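Local coordinates for putative uncharacterized protein (Mycobacterium tuberculosis, PDB 2ZQ5) that probably transfers a sulfuryl group from a donor such as PAPS to an acceptor, as a sulfotransferase built on a P-loop-like fold, at residues V24-F29 and R72-S77; I90-F95 and D248-Q253; P115-L120 and E225-L230. All blocks are in the same frame, centred on the assembly; numbering follows the deposited sequence.

Contact 1 of 3, residues V24-F29 and R72-S77; sequences VGLDDF and RLLSQS
The loop that leaves helix 13-24 is laid along helix 55-81, where L73 forms the hub: its isobutyl group presses on the ring of F29 while V24 and L26 close round it. L73 CD2 stands over the middle of the ring face, 3.5 Å from the centroid of F29 and 10° off the normal, a clear CH-pi contact. The CG of F29 is anti to its carbonyl carbon (chi1 -66°), which lays the ring across the branched end of L73, and H17 meets this ring edge-to-face. V24 CG2 approaches L73 CD1 at 4.0 Å, and L26 CD1 lies 4.1 Å from L74 CD2, beside S77 CB. G25, at positive phi where the helix ends, suits the turn because, lacking CB, it does not crowd the carbonyl O of V24.

Polar atoms frame this apolar patch. R72, extended from CG to NE, sends NE to F29 O at 2.8 Å, within the carbonyl plane; its NH1 is salt-bridged to D34. One water donates to both D28 O and L73 O, and a second donates to F29 O and to Q76 OE1, the latter at 2.6 Å. The carboxylate of D28 passes Q76 CG but is salt-bridged to K80. L73, F29 and L26 thus supply most of the apolar surface, while R72 NE and two waters take up the carbonyls of D28 and F29, which the helix backbone does not bond directly.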
loop_
_atom_site.group_PDB
_atom_site.type_symbol
_atom_site.label_atom_id
_atom_site.label_comp_id
_atom_site.label_asym_id
_atom_site.label_seq_id
_atom_site.Cartn_x
_atom_site.Cartn_y
_atom_site.Cartn_z
ATOM N N VAL A 24 -19.608 10.760 7.625
ATOM C CA VAL A 24 -20.311 9.503 7.875
ATOM C C VAL A 24 -21.152 9.443 9.148
ATOM O O VAL A 24 -21.939 8.512 9.327
ATOM C CB VAL A 24 -19.330 8.309 7.876
ATOM C CG1 VAL A 24 -18.747 8.119 6.480
ATOM C CG2 VAL A 24 -18.217 8.540 8.887
ATOM N N GLY A 25 -20.985 10.421 10.032
ATOM C CA GLY A 25 -21.770 10.440 11.255
ATOM C C GLY A 25 -21.246 9.568 12.380
ATOM O O GLY A 25 -21.895 9.437 13.418
ATOM N N LEU A 26 -20.080 8.965 12.180
ATOM C CA LEU A 26 -19.469 8.115 13.198
ATOM C C LEU A 26 -18.455 8.937 13.990
ATOM O O LEU A 26 -17.820 9.839 13.435
ATOM C CB LEU A 26 -18.761 6.932 12.535
ATOM C CG LEU A 26 -19.618 6.018 11.661
ATOM C CD1 LEU A 26 -18.726 5.003 10.965
ATOM C CD2 LEU A 26 -20.665 5.321 12.521
ATOM N N ASP A 27 -18.298 8.640 15.277
ATOM C CA ASP A 27 -17.344 9.383 16.091
ATOM C C ASP A 27 -16.447 8.541 16.994
ATOM O O ASP A 27 -15.707 9.088 17.807
ATOM C CB ASP A 27 -18.066 10.436 16.939
ATOM C CG ASP A 27 -19.184 9.850 17.769
ATOM O OD1 ASP A 27 -18.991 8.761 18.343
ATOM O OD2 ASP A 27 -20.255 10.487 17.855
ATOM N N ASP A 28 -16.512 7.219 16.860
ATOM C CA ASP A 28 -15.657 6.347 17.661
ATOM C C ASP A 28 -14.425 6.012 16.827
ATOM O O ASP A 28 -14.467 5.145 15.957
ATOM C CB ASP A 28 -16.383 5.056 18.048
ATOM C CG ASP A 28 -15.534 4.147 18.922
ATOM O OD1 ASP A 28 -14.356 4.475 19.177
ATOM O OD2 ASP A 28 -16.043 3.097 19.361
ATOM N N PHE A 29 -13.334 6.720 17.091
ATOM C CA PHE A 29 -12.088 6.514 16.364
ATOM C C PHE A 29 -11.259 5.411 17.008
ATOM O O PHE A 29 -10.145 5.126 16.570
ATOM C CB PHE A 29 -11.292 7.822 16.330
ATOM C CG PHE A 29 -11.950 8.910 15.528
ATOM C CD1 PHE A 29 -11.689 9.044 14.167
ATOM C CD2 PHE A 29 -12.855 9.784 16.127
ATOM C CE1 PHE A 29 -12.318 10.033 13.413
ATOM C CE2 PHE A 29 -13.490 10.776 15.381
ATOM C CZ PHE A 29 -13.222 10.901 14.022
ATOM N N ARG A 72 -10.843 4.680 9.129
ATOM C CA ARG A 72 -10.588 4.261 10.500
ATOM C C ARG A 72 -11.932 4.091 11.218
ATOM O O ARG A 72 -12.166 3.089 11.896
ATOM C CB ARG A 72 -9.735 5.310 11.222
ATOM C CG ARG A 72 -9.268 4.867 12.594
ATOM C CD ARG A 72 -8.543 5.979 13.351
ATOM N NE ARG A 72 -8.136 5.495 14.666
ATOM C CZ ARG A 72 -7.044 4.772 14.898
ATOM N NH1 ARG A 72 -6.221 4.459 13.904
ATOM N NH2 ARG A 72 -6.802 4.317 16.118
ATOM N N LEU A 73 -12.814 5.073 11.056
ATOM C CA LEU A 73 -14.139 5.031 11.672
ATOM C C LEU A 73 -14.953 3.840 11.178
ATOM O O LEU A 73 -15.636 3.184 11.965
ATOM C CB LEU A 73 -14.910 6.319 11.373
ATOM C CG LEU A 73 -14.473 7.595 12.096
ATOM C CD1 LEU A 73 -15.129 8.803 11.440
ATOM C CD2 LEU A 73 -14.841 7.508 13.574
ATOM N N LEU A 74 -14.887 3.565 9.877
ATOM C CA LEU A 74 -15.631 2.451 9.299
ATOM C C LEU A 74 -15.159 1.112 9.857
ATOM O O LEU A 74 -15.974 0.238 10.147
ATOM C CB LEU A 74 -15.510 2.450 7.771
ATOM C CG LEU A 74 -16.191 3.618 7.043
ATOM C CD1 LEU A 74 -15.836 3.582 5.563
ATOM C CD2 LEU A 74 -17.700 3.541 7.232
ATOM N N SER A 75 -13.848 0.946 10.008
ATOM C CA SER A 75 -13.317 -0.301 10.556
ATOM C C SER A 75 -13.730 -0.475 12.015
ATOM O O SER A 75 -14.130 -1.564 12.426
ATOM C CB SER A 75 -11.787 -0.336 10.451
ATOM O OG SER A 75 -11.369 -0.690 9.144
ATOM N N GLN A 76 -13.632 0.597 12.798
ATOM C CA GLN A 76 -14.000 0.541 14.211
ATOM C C GLN A 76 -15.456 0.101 14.355
ATOM O O GLN A 76 -15.783 -0.749 15.190
ATOM C CB GLN A 76 -13.800 1.910 14.865
ATOM C CG GLN A 76 -14.033 1.921 16.369
ATOM C CD GLN A 76 -13.193 0.888 17.092
ATOM O OE1 GLN A 76 -11.979 0.819 16.906
ATOM N NE2 GLN A 76 -13.838 0.075 17.925
ATOM N N SER A 77 -16.326 0.677 13.534
ATOM C CA SER A 77 -17.741 0.330 13.567
ATOM C C SER A 77 -17.960 -1.104 13.098
ATOM O O SER A 77 -18.776 -1.835 13.662
ATOM C CB SER A 77 -18.541 1.291 12.684
ATOM O OG SER A 77 -19.929 0.999 12.749
HETATM O O HOH W 1 -16.582 4.298 14.354
HETATM O O HOH W 2 -10.367 2.293 15.441
#

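Contact 2 of 3, residues I90-F95 and D248-Q253; sequences IKRPIF and DALVVQ
L250 is the knob of this contact: its isobutyl group sits in the recess between the R92 guanidinium and I94 CG1, with the carbonyl oxygens of R92 and P93 behind it, where strand 94-97 begins beside strand 250-255. CD2 pushes toward the guanidinium, 3.6 Å from R92 NH2, and CD1 sits over one face of that group, offset toward its rim, and also meets I94 CG1 at 4.1 Å. The R92 chain bends at chi3 (77°) to fold over the leucine, and its NH2 is bonded to F335 O; a flat cation on an aliphatic stem suits this partly exposed entry to the strand. Just before strand 250-255, the small A249 meets the F95 ring obliquely, A249 CB 4.0 Å from F95 CD2; V251 lies on the same sheet face as F95, its CG2 near F95 CB.

Ahead of the strands, D248 reaches across to the turn at R92: its OD2 takes the backbone N of R92 at 2.9 Å, approached from above the carboxylate plane. Two waters bridge this carboxylate to I90 O. A regular parallel ladder follows, L250 N to P93 O, F95 N to L250 O and V252 N to F95 O. Branched side chains suit these buried strands, whose alternating residues fill both sheet faces. Such pairing of two inner parallel strands is typical of the alpha/beta core of sulfotransferases, members of the P-loop NTPase clan.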
loop_
_atom_site.group_PDB
_atom_site.type_symbol
_atom_site.label_atom_id
_atom_site.label_comp_id
_atom_site.label_asym_id
_atom_site.label_seq_id
_atom_site.Cartn_x
_atom_site.Cartn_y
_atom_site.Cartn_z
ATOM N N ILE A 90 -5.388 -16.303 10.767
ATOM C CA ILE A 90 -4.747 -15.996 9.494
ATOM C C ILE A 90 -3.553 -16.942 9.404
ATOM O O ILE A 90 -2.546 -16.740 10.080
ATOM C CB ILE A 90 -4.241 -14.536 9.454
ATOM C CG1 ILE A 90 -5.377 -13.570 9.805
ATOM C CG2 ILE A 90 -3.677 -14.219 8.074
ATOM C CD1 ILE A 90 -6.539 -13.585 8.830
ATOM N N LYS A 91 -3.669 -17.977 8.577
ATOM C CA LYS A 91 -2.598 -18.959 8.448
ATOM C C LYS A 91 -1.711 -18.805 7.222
ATOM O O LYS A 91 -2.189 -18.753 6.089
ATOM C CB LYS A 91 -3.179 -20.380 8.474
ATOM C CG LYS A 91 -3.873 -20.741 9.780
ATOM C CD LYS A 91 -2.912 -20.635 10.957
ATOM C CE LYS A 91 -3.599 -20.958 12.275
ATOM N NZ LYS A 91 -2.663 -20.831 13.429
ATOM N N ARG A 92 -0.407 -18.751 7.479
ATOM C CA ARG A 92 0.614 -18.625 6.444
ATOM C C ARG A 92 0.239 -17.706 5.282
ATOM O O ARG A 92 0.171 -18.134 4.125
ATOM C CB ARG A 92 0.992 -20.014 5.913
ATOM C CG ARG A 92 1.498 -20.971 6.994
ATOM C CD ARG A 92 1.975 -22.281 6.381
ATOM N NE ARG A 92 3.292 -22.159 5.758
ATOM C CZ ARG A 92 3.718 -22.924 4.759
ATOM N NH1 ARG A 92 2.927 -23.864 4.261
ATOM N NH2 ARG A 92 4.936 -22.761 4.264
ATOM N N PRO A 93 -0.021 -16.425 5.582
ATOM C CA PRO A 93 -0.382 -15.458 4.540
ATOM C C PRO A 93 0.833 -15.156 3.672
ATOM O O PRO A 93 1.973 -15.288 4.126
ATOM C CB PRO A 93 -0.825 -14.238 5.345
ATOM C CG PRO A 93 0.051 -14.325 6.581
ATOM C CD PRO A 93 -0.051 -15.800 6.916
ATOM N N ILE A 94 0.588 -14.763 2.427
ATOM C CA ILE A 94 1.665 -14.411 1.510
ATOM C C ILE A 94 1.733 -12.894 1.385
ATOM O O ILE A 94 0.716 -12.232 1.153
ATOM C CB ILE A 94 1.442 -15.007 0.105
ATOM C CG1 ILE A 94 1.515 -16.533 0.171
ATOM C CG2 ILE A 94 2.485 -14.461 -0.867
ATOM C CD1 ILE A 94 1.218 -17.220 -1.147
ATOM N N PHE A 95 2.936 -12.354 1.556
ATOM C CA PHE A 95 3.177 -10.921 1.443
ATOM C C PHE A 95 4.140 -10.649 0.299
ATOM O O PHE A 95 5.254 -11.177 0.277
ATOM C CB PHE A 95 3.785 -10.379 2.738
ATOM C CG PHE A 95 2.794 -10.207 3.852
ATOM C CD1 PHE A 95 2.212 -8.967 4.090
ATOM C CD2 PHE A 95 2.443 -11.279 4.666
ATOM C CE1 PHE A 95 1.291 -8.796 5.127
ATOM C CE2 PHE A 95 1.523 -11.116 5.706
ATOM C CZ PHE A 95 0.950 -9.875 5.934
ATOM N N ASP A 248 4.211 -16.807 10.829
ATOM C CA ASP A 248 4.327 -17.821 9.784
ATOM C C ASP A 248 4.185 -17.263 8.369
ATOM O O ASP A 248 3.911 -18.009 7.430
ATOM C CB ASP A 248 3.262 -18.896 10.006
ATOM C CG ASP A 248 1.848 -18.333 9.957
ATOM O OD1 ASP A 248 1.700 -17.092 9.869
ATOM O OD2 ASP A 248 0.883 -19.127 10.014
ATOM N N ALA A 249 4.384 -15.958 8.213
ATOM C CA ALA A 249 4.247 -15.328 6.904
ATOM C C ALA A 249 5.206 -15.847 5.841
ATOM O O ALA A 249 6.327 -16.269 6.137
ATOM C CB ALA A 249 4.409 -13.815 7.035
ATOM N N LEU A 250 4.740 -15.812 4.596
ATOM C CA LEU A 250 5.526 -16.222 3.439
ATOM C C LEU A 250 5.746 -14.915 2.690
ATOM O O LEU A 250 4.798 -14.310 2.189
ATOM C CB LEU A 250 4.736 -17.217 2.587
ATOM C CG LEU A 250 4.247 -18.453 3.346
ATOM C CD1 LEU A 250 3.428 -19.331 2.416
ATOM C CD2 LEU A 250 5.439 -19.223 3.906
ATOM N N VAL A 251 6.996 -14.475 2.623
ATOM C CA VAL A 251 7.325 -13.203 1.993
ATOM C C VAL A 251 8.055 -13.351 0.665
ATOM O O VAL A 251 9.062 -14.052 0.576
ATOM C CB VAL A 251 8.189 -12.359 2.948
ATOM C CG1 VAL A 251 8.425 -10.981 2.361
ATOM C CG2 VAL A 251 7.510 -12.254 4.306
ATOM N N VAL A 252 7.538 -12.674 -0.358
ATOM C CA VAL A 252 8.126 -12.695 -1.693
ATOM C C VAL A 252 8.566 -11.286 -2.067
ATOM O O VAL A 252 7.758 -10.357 -2.062
ATOM C CB VAL A 252 7.111 -13.172 -2.761
ATOM C CG1 VAL A 252 7.772 -13.198 -4.132
ATOM C CG2 VAL A 252 6.577 -14.544 -2.398
ATOM N N GLN A 253 9.846 -11.133 -2.389
ATOM C CA GLN A 253 10.383 -9.836 -2.780
ATOM C C GLN A 253 10.775 -9.839 -4.251
ATOM O O GLN A 253 11.467 -10.747 -4.717
ATOM C CB GLN A 253 11.611 -9.480 -1.939
ATOM C CG GLN A 253 12.249 -8.153 -2.342
ATOM C CD GLN A 253 13.483 -7.828 -1.534
ATOM O OE1 GLN A 253 14.234 -8.720 -1.144
ATOM N NE2 GLN A 253 13.712 -6.542 -1.293
HETATM O O HOH W 3 -0.271 -15.312 10.461
HETATM O O HOH W 4 -0.943 -18.471 11.906
HETATM O O HOH W 5 5.286 -20.492 7.175
#

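Contact 3 of 3, residues P115-L120 and E225-L230; sequences PAHQGL and EKRWVL
Q118 lies against the indole of W228. Its CB comes 4.1 Å from K226 CB. CG takes the position between backbone N and carbonyl carbon (chi1 64°), which brings it over the five-membered ring of W228, 3.8 Å from the centroid in a CH-pi contact. Beyond it CD rides 3.4 Å above the indole plane, the amide and ring stacked with planes 13° apart. OE1 passes W228 CZ2 and is hydrogen-bonded to R131, while NE2 donates to K226 O at 2.9 Å, from above the carbonyl plane, and shares a water with W228 NE1. Glutamine suits the place: its flat amide can stack while its NE2 donates and its OE1 accepts.

The backbones pair in parallel, Q118 N to R227 O and V229 N to Q118 O, both 2.9 Å. On the other face, H117 and R227 run side by side, and a water joins H117 NE2 to R227 NH2; R227 NH1 is hydrogen-bonded to R92 O. H117 ND1 bonds to L111 O at the end of helix 104-111, whereas W228 packs on L216 and I219 of helix 206-219. Strand 117-119, outermost in the sheet, thus lies beside strand 227-231 between these two helices.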
loop_
_atom_site.group_PDB
_atom_site.type_symbol
_atom_site.label_atom_id
_atom_site.label_comp_id
_atom_site.label_asym_id
_atom_site.label_seq_id
_atom_site.Cartn_x
_atom_site.Cartn_y
_atom_site.Cartn_z
ATOM N N PRO A 115 -8.190 -19.502 -6.464
ATOM C CA PRO A 115 -9.509 -19.546 -5.820
ATOM C C PRO A 115 -9.452 -19.874 -4.327
ATOM O O PRO A 115 -10.397 -19.591 -3.584
ATOM C CB PRO A 115 -10.242 -20.623 -6.616
ATOM C CG PRO A 115 -9.644 -20.490 -7.981
ATOM C CD PRO A 115 -8.171 -20.347 -7.671
ATOM N N ALA A 116 -8.347 -20.481 -3.902
ATOM C CA ALA A 116 -8.147 -20.856 -2.507
ATOM C C ALA A 116 -7.471 -19.725 -1.735
ATOM O O ALA A 116 -7.161 -19.863 -0.552
ATOM C CB ALA A 116 -7.304 -22.123 -2.425
ATOM N N HIS A 117 -7.237 -18.613 -2.422
ATOM C CA HIS A 117 -6.611 -17.438 -1.818
ATOM C C HIS A 117 -7.602 -16.283 -1.838
ATOM O O HIS A 117 -8.637 -16.349 -2.500
ATOM C CB HIS A 117 -5.359 -17.026 -2.601
ATOM C CG HIS A 117 -4.212 -17.981 -2.472
ATOM N ND1 HIS A 117 -3.017 -17.795 -3.133
ATOM C CD2 HIS A 117 -4.072 -19.119 -1.753
ATOM C CE1 HIS A 117 -2.189 -18.778 -2.825
ATOM N NE2 HIS A 117 -2.805 -19.594 -1.990
ATOM N N GLN A 118 -7.284 -15.227 -1.100
ATOM C CA GLN A 118 -8.131 -14.046 -1.057
ATOM C C GLN A 118 -7.240 -12.813 -1.001
ATOM O O GLN A 118 -6.174 -12.837 -0.380
ATOM C CB GLN A 118 -9.066 -14.086 0.161
ATOM C CG GLN A 118 -8.366 -14.051 1.514
ATOM C CD GLN A 118 -9.343 -14.046 2.676
ATOM O OE1 GLN A 118 -10.221 -13.187 2.760
ATOM N NE2 GLN A 118 -9.189 -15.003 3.584
ATOM N N GLY A 119 -7.673 -11.750 -1.671
ATOM C CA GLY A 119 -6.918 -10.511 -1.695
ATOM C C GLY A 119 -7.748 -9.343 -1.203
ATOM O O GLY A 119 -8.958 -9.469 -0.998
ATOM N N LEU A 120 -7.099 -8.198 -1.023
ATOM C CA LEU A 120 -7.761 -6.995 -0.532
ATOM C C LEU A 120 -8.469 -6.234 -1.645
ATOM O O LEU A 120 -7.914 -5.310 -2.235
ATOM C CB LEU A 120 -6.734 -6.084 0.143
ATOM C CG LEU A 120 -7.274 -4.817 0.808
ATOM C CD1 LEU A 120 -8.195 -5.180 1.964
ATOM C CD2 LEU A 120 -6.104 -3.989 1.304
ATOM N N GLU A 225 -11.164 -19.891 5.450
ATOM C CA GLU A 225 -10.334 -20.987 4.959
ATOM C C GLU A 225 -9.380 -20.584 3.834
ATOM O O GLU A 225 -8.527 -21.376 3.427
ATOM C CB GLU A 225 -11.214 -22.151 4.482
ATOM C CG GLU A 225 -11.678 -22.076 3.027
ATOM C CD GLU A 225 -12.755 -21.031 2.771
ATOM O OE1 GLU A 225 -13.182 -20.341 3.722
ATOM O OE2 GLU A 225 -13.183 -20.907 1.602
ATOM N N LYS A 226 -9.518 -19.357 3.339
ATOM C CA LYS A 226 -8.666 -18.882 2.252
ATOM C C LYS A 226 -7.416 -18.152 2.735
ATOM O O LYS A 226 -7.466 -17.360 3.678
ATOM C CB LYS A 226 -9.464 -17.973 1.309
ATOM C CG LYS A 226 -10.655 -18.660 0.634
ATOM C CD LYS A 226 -11.310 -17.746 -0.388
ATOM C CE LYS A 226 -12.506 -18.410 -1.058
ATOM N NZ LYS A 226 -13.598 -18.707 -0.090
ATOM N N ARG A 227 -6.294 -18.430 2.079
ATOM C CA ARG A 227 -5.026 -17.803 2.435
ATOM C C ARG A 227 -4.995 -16.371 1.935
ATOM O O ARG A 227 -5.321 -16.104 0.781
ATOM C CB ARG A 227 -3.860 -18.565 1.804
ATOM C CG ARG A 227 -2.479 -18.028 2.173
ATOM C CD ARG A 227 -1.426 -18.534 1.194
ATOM N NE ARG A 227 -1.619 -19.952 0.905
ATOM C CZ ARG A 227 -1.331 -20.938 1.748
ATOM N NH1 ARG A 227 -0.816 -20.671 2.942
ATOM N NH2 ARG A 227 -1.597 -22.193 1.412
ATOM N N TRP A 228 -4.602 -15.448 2.804
ATOM C CA TRP A 228 -4.505 -14.053 2.413
ATOM C C TRP A 228 -3.255 -13.803 1.577
ATOM O O TRP A 228 -2.200 -14.408 1.806
ATOM C CB TRP A 228 -4.459 -13.147 3.647
ATOM C CG TRP A 228 -5.796 -12.678 4.114
ATOM C CD1 TRP A 228 -6.553 -13.210 5.118
ATOM C CD2 TRP A 228 -6.534 -11.566 3.599
ATOM N NE1 TRP A 228 -7.718 -12.491 5.264
ATOM C CE2 TRP A 228 -7.730 -11.477 4.341
ATOM C CE3 TRP A 228 -6.297 -10.632 2.579
ATOM C CZ2 TRP A 228 -8.691 -10.490 4.097
ATOM C CZ3 TRP A 228 -7.251 -9.652 2.335
ATOM C CH2 TRP A 228 -8.434 -9.588 3.092
ATOM N N VAL A 229 -3.395 -12.914 0.601
ATOM C CA VAL A 229 -2.298 -12.507 -0.264
ATOM C C VAL A 229 -2.300 -10.984 -0.196
ATOM O O VAL A 229 -3.309 -10.342 -0.499
ATOM C CB VAL A 229 -2.514 -12.947 -1.725
ATOM C CG1 VAL A 229 -1.361 -12.446 -2.586
ATOM C CG2 VAL A 229 -2.616 -14.467 -1.805
ATOM N N LEU A 230 -1.170 -10.416 0.215
ATOM C CA LEU A 230 -1.026 -8.971 0.355
ATOM C C LEU A 230 0.133 -8.448 -0.475
ATOM O O LEU A 230 1.035 -9.200 -0.835
ATOM C CB LEU A 230 -0.746 -8.601 1.819
ATOM C CG LEU A 230 -1.681 -9.002 2.965
ATOM C CD1 LEU A 230 -3.105 -8.588 2.618
ATOM C CD2 LEU A 230 -1.612 -10.509 3.225
HETATM O O HOH W 6 -3.155 -22.246 -1.132
HETATM O O HOH W 7 -9.837 -14.446 6.530
HETATM O O HOH W 8 -4.243 -8.011 -1.206
#

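Overall arrangement
From the N terminus, contact 1 comes first: helix 55-81 comes back against the loop that follows helix 13-24, closing a largely helical excursion before the sheet begins. The chain then enters strand 94-97, and contact 2 opens a loop that is closed only when strand 250-255 arrives. Contact 3 is nested inside that loop, bringing strand 227-231 beside strand 117-119. Contacts 2 and 3 join through the pair 94-97 and 227-231, where I94 bonds to W228 and L230, so four of the five parallel strands are tied in order. Contact 1 stands apart among the N-terminal helices, its centre about 29 Å from that of contact 2 and 26 Å from that of contact 3.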